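PDB 6B2V: SorB from Sorangium cellulosum, which contributes, through the pyran synthase domain of module nine, to the sorangicin polyketide assembly line, where that domain closes a pyran ring in the growing antibiotic. Local coordinates for residues P143-E148 and D271-S276; A149-C154 and E187-L192; L176-L181 and V213-I218. All coordinates share one frame; numbering follows the deposited sequence.

Interaction 1. Residues P143-E148 and D271-S276; sequences PALDIE and DLVDAS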
loop_
_atom_site.group_PDB
_atom_site.type_symbol
_atom_site.label_atom_id
_atom_site.label_comp_id
_atom_site.label_asym_id
_atom_site.label_seq_id
_atom_site.Cartn_x
_atom_site.Cartn_y
_atom_site.Cartn_z
ATOM N N PRO A 143 -17.572 -9.586 -4.857
ATOM C CA PRO A 143 -18.061 -10.868 -4.396
ATOM C C PRO A 143 -16.898 -11.673 -3.795
ATOM O O PRO A 143 -15.793 -11.426 -4.057
ATOM C CB PRO A 143 -18.511 -11.582 -5.659
ATOM C CG PRO A 143 -18.590 -10.555 -6.665
ATOM C CD PRO A 143 -17.679 -9.437 -6.304
ATOM N N ALA A 144 -17.231 -12.659 -3.001
ATOM C CA ALA A 144 -16.183 -13.464 -2.399
ATOM C C ALA A 144 -15.373 -14.172 -3.473
ATOM O O ALA A 144 -15.908 -14.627 -4.388
ATOM C CB ALA A 144 -16.750 -14.480 -1.440
ATOM N N LEU A 145 -14.065 -14.235 -3.268
ATOM C CA LEU A 145 -13.172 -14.864 -4.199
ATOM C C LEU A 145 -13.181 -16.379 -4.092
ATOM O O LEU A 145 -13.068 -16.893 -3.043
ATOM C CB LEU A 145 -11.771 -14.376 -3.982
ATOM C CG LEU A 145 -10.703 -14.920 -4.916
ATOM C CD1 LEU A 145 -11.022 -14.411 -6.323
ATOM C CD2 LEU A 145 -9.363 -14.397 -4.453
ATOM N N ASP A 146 -13.284 -17.035 -5.244
ATOM C CA ASP A 146 -13.241 -18.474 -5.338
ATOM C C ASP A 146 -11.774 -18.826 -5.357
ATOM O O ASP A 146 -11.142 -18.963 -6.344
ATOM C CB ASP A 146 -13.959 -18.894 -6.603
ATOM C CG ASP A 146 -14.122 -20.393 -6.746
ATOM O OD1 ASP A 146 -13.425 -21.102 -6.070
ATOM O OD2 ASP A 146 -14.966 -20.740 -7.579
ATOM N N ILE A 147 -11.246 -18.987 -4.159
ATOM C CA ILE A 147 -9.838 -19.250 -4.002
ATOM C C ILE A 147 -9.389 -20.551 -4.643
ATOM O O ILE A 147 -8.364 -20.586 -5.192
ATOM C CB ILE A 147 -9.448 -19.202 -2.511
ATOM C CG1 ILE A 147 -9.786 -17.838 -1.961
ATOM C CG2 ILE A 147 -7.977 -19.537 -2.246
ATOM C CD1 ILE A 147 -9.934 -17.844 -0.476
ATOM N N GLU A 148 -10.190 -21.589 -4.530
ATOM C CA GLU A 148 -9.794 -22.824 -5.168
ATOM C C GLU A 148 -9.687 -22.688 -6.697
ATOM O O GLU A 148 -8.807 -23.226 -7.305
ATOM C CB GLU A 148 -10.667 -24.012 -4.755
ATOM C CG GLU A 148 -10.661 -25.205 -5.728
ATOM C CD GLU A 148 -9.371 -26.025 -5.782
ATOM O OE1 GLU A 148 -8.422 -25.671 -5.156
ATOM O OE2 GLU A 148 -9.391 -27.003 -6.504
ATOM N N ASP A 271 -6.111 -7.722 -4.567
ATOM C CA ASP A 271 -6.991 -7.731 -3.445
ATOM C C ASP A 271 -6.421 -8.563 -2.300
ATOM O O ASP A 271 -5.747 -9.517 -2.497
ATOM C CB ASP A 271 -8.349 -8.393 -3.731
ATOM C CG ASP A 271 -9.237 -7.564 -4.659
ATOM O OD1 ASP A 271 -8.716 -6.809 -5.363
ATOM O OD2 ASP A 271 -10.414 -7.628 -4.637
ATOM N N LEU A 272 -6.755 -8.104 -1.104
ATOM C CA LEU A 272 -6.462 -8.804 0.120
ATOM C C LEU A 272 -7.806 -9.398 0.571
ATOM O O LEU A 272 -8.720 -8.742 0.779
ATOM C CB LEU A 272 -5.925 -7.889 1.210
ATOM C CG LEU A 272 -5.703 -8.553 2.583
ATOM C CD1 LEU A 272 -4.570 -9.565 2.532
ATOM C CD2 LEU A 272 -5.368 -7.531 3.614
ATOM N N VAL A 273 -7.827 -10.705 0.716
ATOM C CA VAL A 273 -9.006 -11.412 1.117
ATOM C C VAL A 273 -8.776 -12.290 2.358
ATOM O O VAL A 273 -7.721 -12.678 2.637
ATOM C CB VAL A 273 -9.599 -12.322 0.008
ATOM C CG1 VAL A 273 -9.862 -11.527 -1.255
ATOM C CG2 VAL A 273 -8.711 -13.502 -0.319
ATOM N N ASP A 274 -9.859 -12.549 3.055
ATOM C CA ASP A 274 -9.798 -13.441 4.187
ATOM C C ASP A 274 -9.889 -14.892 3.730
ATOM O O ASP A 274 -9.932 -15.203 2.602
ATOM C CB ASP A 274 -10.792 -13.094 5.325
ATOM C CG ASP A 274 -12.237 -13.240 4.935
ATOM O OD1 ASP A 274 -12.473 -14.024 4.058
ATOM O OD2 ASP A 274 -13.056 -12.630 5.599
ATOM N N ALA A 275 -9.954 -15.801 4.675
ATOM C CA ALA A 275 -9.961 -17.220 4.345
ATOM C C ALA A 275 -11.202 -17.698 3.655
ATOM O O ALA A 275 -11.193 -18.780 3.157
ATOM C CB ALA A 275 -9.586 -18.125 5.525
ATOM N N SER A 276 -12.259 -16.890 3.733
ATOM C CA SER A 276 -13.500 -17.166 3.040
ATOM C C SER A 276 -13.631 -16.440 1.703
ATOM O O SER A 276 -14.637 -16.490 1.107
ATOM C CB SER A 276 -14.699 -16.896 3.936
ATOM O OG SER A 276 -14.748 -17.829 4.962
#
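Leu145 meets Val273 through its isobutyl group, at the point where the loop before helix 147-152 passes strand 267-273 and the turn that follows it. Its CB lies 4.4 Å from Val273 CG1. CG stands anti to the backbone N (chi1 -178°), and its two methyls then serve different neighbours. Leu145 CD2 turns back to the valine and comes within 4.3 Å of Val273 CG2, with CG1 almost as near. CD1 is turned to the start of the following helix and packs on Val150. The same leucine also touches His252 on the neighbouring strand 250-255, and its backbone is hydrogen-bonded to Gly277.

In the double hotdog fold of dehydratase-like domains, residues 143-148 belong to the connection between the two predicted hotdog regions and pack here against the C-terminal one, to which residues 271-276 belong. Here the chain turns from strand 267-273 to strand 279-289 through an Asx turn. Asp274 OD1 accepts from Ser276 N (2.9 Å), which approaches from above the carboxylate plane, and it also accepts from Asn278 N; two bonds from one oxygen thus fix the turn. Ile147 meets this turn with the end of its ethyl branch. Its terminal CD1 sits 4.1 Å from Asp274 O and 4.0 Å from Ala275 O. At the other end of the loop, Ala144 CB reaches to 3.9 Å from Ser276 O, while Asp146 caps the helix by accepting from Ala149 N.

Interaction 2. Residues A149-C154 and E187-L192; sequences AVRTRC and EALASL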
loop_
_atom_site.group_PDB
_atom_site.type_symbol
_atom_site.label_atom_id
_atom_site.label_comp_id
_atom_site.label_asym_id
_atom_site.label_seq_id
_atom_site.Cartn_x
_atom_site.Cartn_y
_atom_site.Cartn_z
ATOM N N ALA A 149 -10.613 -21.940 -7.277
ATOM C CA ALA A 149 -10.554 -21.743 -8.703
ATOM C C ALA A 149 -9.284 -21.035 -9.090
ATOM O O ALA A 149 -8.658 -21.395 -10.025
ATOM C CB ALA A 149 -11.744 -20.954 -9.159
ATOM N N VAL A 150 -8.918 -20.033 -8.321
ATOM C CA VAL A 150 -7.696 -19.324 -8.603
ATOM C C VAL A 150 -6.486 -20.243 -8.467
ATOM O O VAL A 150 -5.651 -20.213 -9.289
ATOM C CB VAL A 150 -7.484 -18.124 -7.678
ATOM C CG1 VAL A 150 -6.134 -17.491 -7.945
ATOM C CG2 VAL A 150 -8.568 -17.104 -7.836
ATOM N N ARG A 151 -6.457 -21.096 -7.449
ATOM C CA ARG A 151 -5.318 -21.990 -7.295
ATOM C C ARG A 151 -5.158 -22.886 -8.535
ATOM O O ARG A 151 -4.088 -23.058 -9.012
ATOM C CB ARG A 151 -5.511 -22.997 -6.126
ATOM C CG ARG A 151 -5.480 -22.453 -4.727
ATOM C CD ARG A 151 -5.478 -23.626 -3.700
ATOM N NE ARG A 151 -4.343 -24.496 -3.879
ATOM C CZ ARG A 151 -4.282 -25.780 -3.543
ATOM N NH1 ARG A 151 -5.309 -26.376 -3.010
ATOM N NH2 ARG A 151 -3.186 -26.473 -3.767
ATOM N N THR A 152 -6.241 -23.391 -9.070
ATOM C CA THR A 152 -6.186 -24.274 -10.221
ATOM C C THR A 152 -5.660 -23.656 -11.510
ATOM O O THR A 152 -5.204 -24.379 -12.332
ATOM C CB THR A 152 -7.503 -25.024 -10.494
ATOM O OG1 THR A 152 -8.428 -24.134 -11.039
ATOM C CG2 THR A 152 -8.037 -25.654 -9.238
ATOM N N ARG A 153 -5.717 -22.342 -11.610
ATOM C CA ARG A 153 -5.281 -21.617 -12.802
ATOM C C ARG A 153 -3.965 -20.852 -12.648
ATOM O O ARG A 153 -3.643 -20.038 -13.406
ATOM C CB ARG A 153 -6.402 -20.752 -13.369
ATOM C CG ARG A 153 -6.856 -19.612 -12.506
ATOM C CD ARG A 153 -8.020 -18.880 -13.114
ATOM N NE ARG A 153 -8.304 -17.681 -12.382
ATOM C CZ ARG A 153 -9.437 -17.445 -11.764
ATOM N NH1 ARG A 153 -10.378 -18.355 -11.756
ATOM N NH2 ARG A 153 -9.591 -16.312 -11.153
ATOM N N CYS A 154 -3.239 -21.144 -11.590
ATOM C CA CYS A 154 -1.905 -20.553 -11.336
ATOM C C CYS A 154 -0.890 -21.698 -11.173
ATOM O O CYS A 154 -0.706 -22.176 -10.149
ATOM C CB CYS A 154 -1.838 -19.729 -10.051
ATOM S SG CYS A 154 -2.830 -18.189 -10.125
ATOM N N GLU A 187 -1.576 -13.688 -13.499
ATOM C CA GLU A 187 -2.275 -13.737 -12.242
ATOM C C GLU A 187 -1.381 -14.401 -11.175
ATOM O O GLU A 187 -0.589 -15.214 -11.438
ATOM C CB GLU A 187 -3.607 -14.522 -12.437
ATOM C CG GLU A 187 -4.570 -14.698 -11.282
ATOM C CD GLU A 187 -5.880 -15.318 -11.733
ATOM O OE1 GLU A 187 -5.867 -16.033 -12.707
ATOM O OE2 GLU A 187 -6.888 -15.073 -11.092
ATOM N N ALA A 188 -1.572 -13.949 -9.948
ATOM C CA ALA A 188 -0.839 -14.494 -8.830
ATOM C C ALA A 188 -1.688 -14.616 -7.553
ATOM O O ALA A 188 -2.525 -13.845 -7.309
ATOM C CB ALA A 188 0.368 -13.625 -8.529
ATOM N N LEU A 189 -1.383 -15.646 -6.802
ATOM C CA LEU A 189 -2.009 -15.901 -5.535
ATOM C C LEU A 189 -0.962 -16.237 -4.454
ATOM O O LEU A 189 -0.216 -17.153 -4.546
ATOM C CB LEU A 189 -3.008 -17.029 -5.677
ATOM C CG LEU A 189 -3.873 -17.346 -4.475
ATOM C CD1 LEU A 189 -4.945 -16.315 -4.247
ATOM C CD2 LEU A 189 -4.455 -18.748 -4.607
ATOM N N ALA A 190 -0.995 -15.416 -3.425
ATOM C CA ALA A 190 -0.113 -15.593 -2.275
ATOM C C ALA A 190 -0.917 -15.952 -1.045
ATOM O O ALA A 190 -1.895 -15.375 -0.818
ATOM C CB ALA A 190 0.655 -14.321 -1.967
ATOM N N SER A 191 -0.465 -16.961 -0.323
ATOM C CA SER A 191 -1.089 -17.267 0.943
ATOM C C SER A 191 -0.334 -16.503 2.044
ATOM O O SER A 191 0.815 -16.256 1.924
ATOM C CB SER A 191 -1.160 -18.736 1.222
ATOM O OG SER A 191 0.100 -19.191 1.492
ATOM N N LEU A 192 -1.061 -16.123 3.085
ATOM C CA LEU A 192 -0.507 -15.333 4.166
ATOM C C LEU A 192 -0.589 -15.992 5.512
ATOM O O LEU A 192 -1.475 -16.702 5.769
ATOM C CB LEU A 192 -1.275 -14.031 4.335
ATOM C CG LEU A 192 -1.369 -13.160 3.111
ATOM C CD1 LEU A 192 -2.203 -11.950 3.446
ATOM C CD2 LEU A 192 -0.034 -12.749 2.530
HETATM O O HOH W 1 -4.355 -17.529 -14.388
#
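Arg153 reaches from the end of helix 147-152 to Glu187 at the start of strand 187-192, and the two form a side-on salt bridge. Arg153 CG occupies the position between the backbone N and the carbonyl carbon (chi1 66°); beyond it the chain runs extended to NE, which carries the guanidinium back over its own helix. Val150 CA lies over the centre of one guanidinium face. Glu187 is equally extended, with CG anti to the backbone N, and delivers its carboxylate to the edge of that group, the two planes only 30° apart. Arg153 NE donates to Glu187 OE1 at 3.0 Å and nearly straight (159°), on the syn side, while NH2 donates to the syn lone pair of OE2, also at 3.0 Å. A water ties the pair further, giving one bond to Arg153 O (2.8 Å) and the other to Glu187 OE1 (2.7 Å).

Beside the salt bridge the helix lies on the strand through apolar groups. Val150 CG1 sits against Leu189, 3.9 Å from its CB, and the leucine's CD2 extends on to Arg151 CG at 3.8 Å, so the aliphatic root of the exposed arginine touches the tip of the buried leucine. Cys154 points its sulfur at the strand backbone, with SG 3.9 Å from Glu187 O. Together these contacts fasten the short helix to a strand of the predicted C-terminal hotdog.

Glu187 OE2 is also hydrogen-bonded to His252 NE2 from strand 250-255. With arginine, histidine and water all converging on it, the buried carboxylate is well satisfied, and the guanidinium gripping its edge would be expected to favour its charged form.

Interaction 3. Residues L176-L181 and V213-I218; sequences LWIASL and VLVPAI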
loop_
_atom_site.group_PDB
_atom_site.type_symbol
_atom_site.label_atom_id
_atom_site.label_comp_id
_atom_site.label_asym_id
_atom_site.label_seq_id
_atom_site.Cartn_x
_atom_site.Cartn_y
_atom_site.Cartn_z
ATOM N N LEU A 176 7.264 -9.817 6.457
ATOM C CA LEU A 176 6.091 -9.918 5.633
ATOM C C LEU A 176 5.229 -11.116 6.053
ATOM O O LEU A 176 5.658 -11.942 6.793
ATOM C CB LEU A 176 6.468 -10.074 4.178
ATOM C CG LEU A 176 7.293 -8.963 3.555
ATOM C CD1 LEU A 176 7.592 -9.263 2.125
ATOM C CD2 LEU A 176 6.597 -7.649 3.749
ATOM N N TRP A 177 4.011 -11.145 5.555
ATOM C CA TRP A 177 3.082 -12.198 5.832
ATOM C C TRP A 177 3.059 -13.312 4.775
ATOM O O TRP A 177 2.409 -14.275 4.932
ATOM C CB TRP A 177 1.667 -11.636 5.923
ATOM C CG TRP A 177 1.364 -10.692 7.061
ATOM C CD1 TRP A 177 2.145 -9.719 7.551
ATOM C CD2 TRP A 177 0.151 -10.643 7.812
ATOM N NE1 TRP A 177 1.521 -9.090 8.564
ATOM C CE2 TRP A 177 0.271 -9.618 8.720
ATOM C CE3 TRP A 177 -1.025 -11.362 7.780
ATOM C CZ2 TRP A 177 -0.726 -9.336 9.626
ATOM C CZ3 TRP A 177 -2.002 -11.066 8.661
ATOM C CH2 TRP A 177 -1.845 -10.070 9.565
ATOM N N ILE A 178 3.795 -13.121 3.703
ATOM C CA ILE A 178 3.773 -14.117 2.659
ATOM C C ILE A 178 4.325 -15.477 3.056
ATOM O O ILE A 178 5.368 -15.549 3.591
ATOM C CB ILE A 178 4.504 -13.573 1.433
ATOM C CG1 ILE A 178 3.810 -12.310 0.996
ATOM C CG2 ILE A 178 4.474 -14.581 0.304
ATOM C CD1 ILE A 178 4.564 -11.593 -0.053
ATOM N N ALA A 179 3.548 -16.525 2.816
ATOM C CA ALA A 179 3.953 -17.880 3.132
ATOM C C ALA A 179 4.147 -18.762 1.925
ATOM O O ALA A 179 4.839 -19.705 1.966
ATOM C CB ALA A 179 2.954 -18.541 4.015
ATOM N N SER A 180 3.458 -18.451 0.869
ATOM C CA SER A 180 3.561 -19.154 -0.396
ATOM C C SER A 180 3.140 -18.243 -1.543
ATOM O O SER A 180 2.474 -17.310 -1.332
ATOM C CB SER A 180 2.652 -20.389 -0.437
ATOM O OG SER A 180 1.319 -19.984 -0.592
ATOM N N LEU A 181 3.586 -18.556 -2.749
ATOM C CA LEU A 181 3.231 -17.805 -3.914
ATOM C C LEU A 181 3.107 -18.670 -5.188
ATOM O O LEU A 181 4.000 -19.335 -5.501
ATOM C CB LEU A 181 4.290 -16.719 -4.133
ATOM C CG LEU A 181 4.147 -15.790 -5.344
ATOM C CD1 LEU A 181 2.849 -15.018 -5.315
ATOM C CD2 LEU A 181 5.273 -14.765 -5.364
ATOM N N VAL A 213 0.676 -7.291 0.594
ATOM C CA VAL A 213 -0.306 -7.209 -0.473
ATOM C C VAL A 213 0.288 -6.758 -1.829
ATOM O O VAL A 213 -0.055 -7.225 -2.854
ATOM C CB VAL A 213 -1.467 -6.274 -0.083
ATOM C CG1 VAL A 213 -2.514 -6.221 -1.154
ATOM C CG2 VAL A 213 -2.099 -6.680 1.211
ATOM N N LEU A 214 1.158 -5.781 -1.747
ATOM C CA LEU A 214 1.796 -5.256 -2.943
ATOM C C LEU A 214 2.846 -6.129 -3.619
ATOM O O LEU A 214 2.983 -6.098 -4.778
ATOM C CB LEU A 214 2.359 -3.838 -2.728
ATOM C CG LEU A 214 1.336 -2.760 -2.305
ATOM C CD1 LEU A 214 1.917 -1.374 -2.416
ATOM C CD2 LEU A 214 0.023 -2.855 -3.045
ATOM N N VAL A 215 3.556 -6.917 -2.828
ATOM C CA VAL A 215 4.649 -7.709 -3.376
ATOM C C VAL A 215 4.225 -8.650 -4.480
ATOM O O VAL A 215 4.906 -8.756 -5.442
ATOM C CB VAL A 215 5.473 -8.419 -2.241
ATOM C CG1 VAL A 215 6.272 -9.619 -2.734
ATOM C CG2 VAL A 215 6.432 -7.443 -1.666
ATOM N N PRO A 216 3.104 -9.324 -4.341
ATOM C CA PRO A 216 2.693 -10.225 -5.409
ATOM C C PRO A 216 2.401 -9.504 -6.730
ATOM O O PRO A 216 2.612 -10.065 -7.740
ATOM C CB PRO A 216 1.472 -10.937 -4.817
ATOM C CG PRO A 216 1.789 -10.949 -3.410
ATOM C CD PRO A 216 2.350 -9.599 -3.122
ATOM N N ALA A 217 1.817 -8.308 -6.654
ATOM C CA ALA A 217 1.561 -7.495 -7.834
ATOM C C ALA A 217 2.852 -7.012 -8.499
ATOM O O ALA A 217 2.939 -6.988 -9.663
ATOM C CB ALA A 217 0.660 -6.313 -7.481
ATOM N N ILE A 218 3.790 -6.585 -7.683
ATOM C CA ILE A 218 5.058 -6.161 -8.203
ATOM C C ILE A 218 5.820 -7.336 -8.831
ATOM O O ILE A 218 6.361 -7.211 -9.869
ATOM C CB ILE A 218 5.879 -5.466 -7.133
ATOM C CG1 ILE A 218 5.226 -4.167 -6.780
ATOM C CG2 ILE A 218 7.302 -5.251 -7.607
ATOM C CD1 ILE A 218 5.670 -3.606 -5.469
#
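The helix-on-sheet interface of the C-terminal hotdog includes this contact, in which Ile178, at the start of strand 178-183, meets Val215 and Pro216 of helix 207-225. The isoleucine's ethyl branch does the touching. CG1 stands anti to the carbonyl carbon (chi1 -59°), and the extended ethyl branch beyond it carries CD1 to Val215, 3.7 Å from its CG1 and 4.0 Å from its CB. The same methyl lies 4.3 Å from Pro216 CD, thus resting at the junction of the two helix residues.

On one side of it Leu176 adds its CD1 at 4.4 Å from Val215 CG2. On the other, Leu181 extends CG anti to the backbone N (chi1 179°) and brings CD1 to 4.3 Å from Pro216 CB. The proline ring is therefore met at CD by one strand residue and at CB by another.

Within the C-terminal hotdog the strand and helix segments run nearly parallel, 25° apart with axes 10.5 Å from each other, a spacing bridged by these aliphatic side chains. Pro216 has no N-H to give to the preceding turn, and the helix is kinked there. A classic beta bulge, Ala179 and Ser180 both facing Ser191, lies between the two inward-pointing residues Ile178 and Leu181. Strand 187-192 adds Ala190, which touches both Leu181 and Pro216. The helix packs on strand 279-289 as well, where Val213 and Leu214 rest on Phe283, and Ser212 OG holds Trp177 N by a hydrogen bond.

How the interactions relate
Interaction 1 lies at the surface, interaction 2 is mostly buried with exposed arginines at its margin, and interaction 3 is entirely buried. The first two adjoin on the same short helix, 147-152: its leading loop meets strand 267-273 and the turn after it, its later part meets strand 187-192, and Leu272 CD1 packs on Leu192 CD1. Interaction 3 belongs to the hotdog core and is wholly apolar; interaction 2 sets a charged pair beside its apolar patch, and interaction 1 combines sparse methyl contacts with carbonyl oxygens. Strand 187-192 links interaction 2 to interaction 3 through its pairing with strand 178-183, including Ser191 O to Ala179 N. Leu272 CB, packed on Val213 CG2, connects 271-276 with the helix of interaction 3.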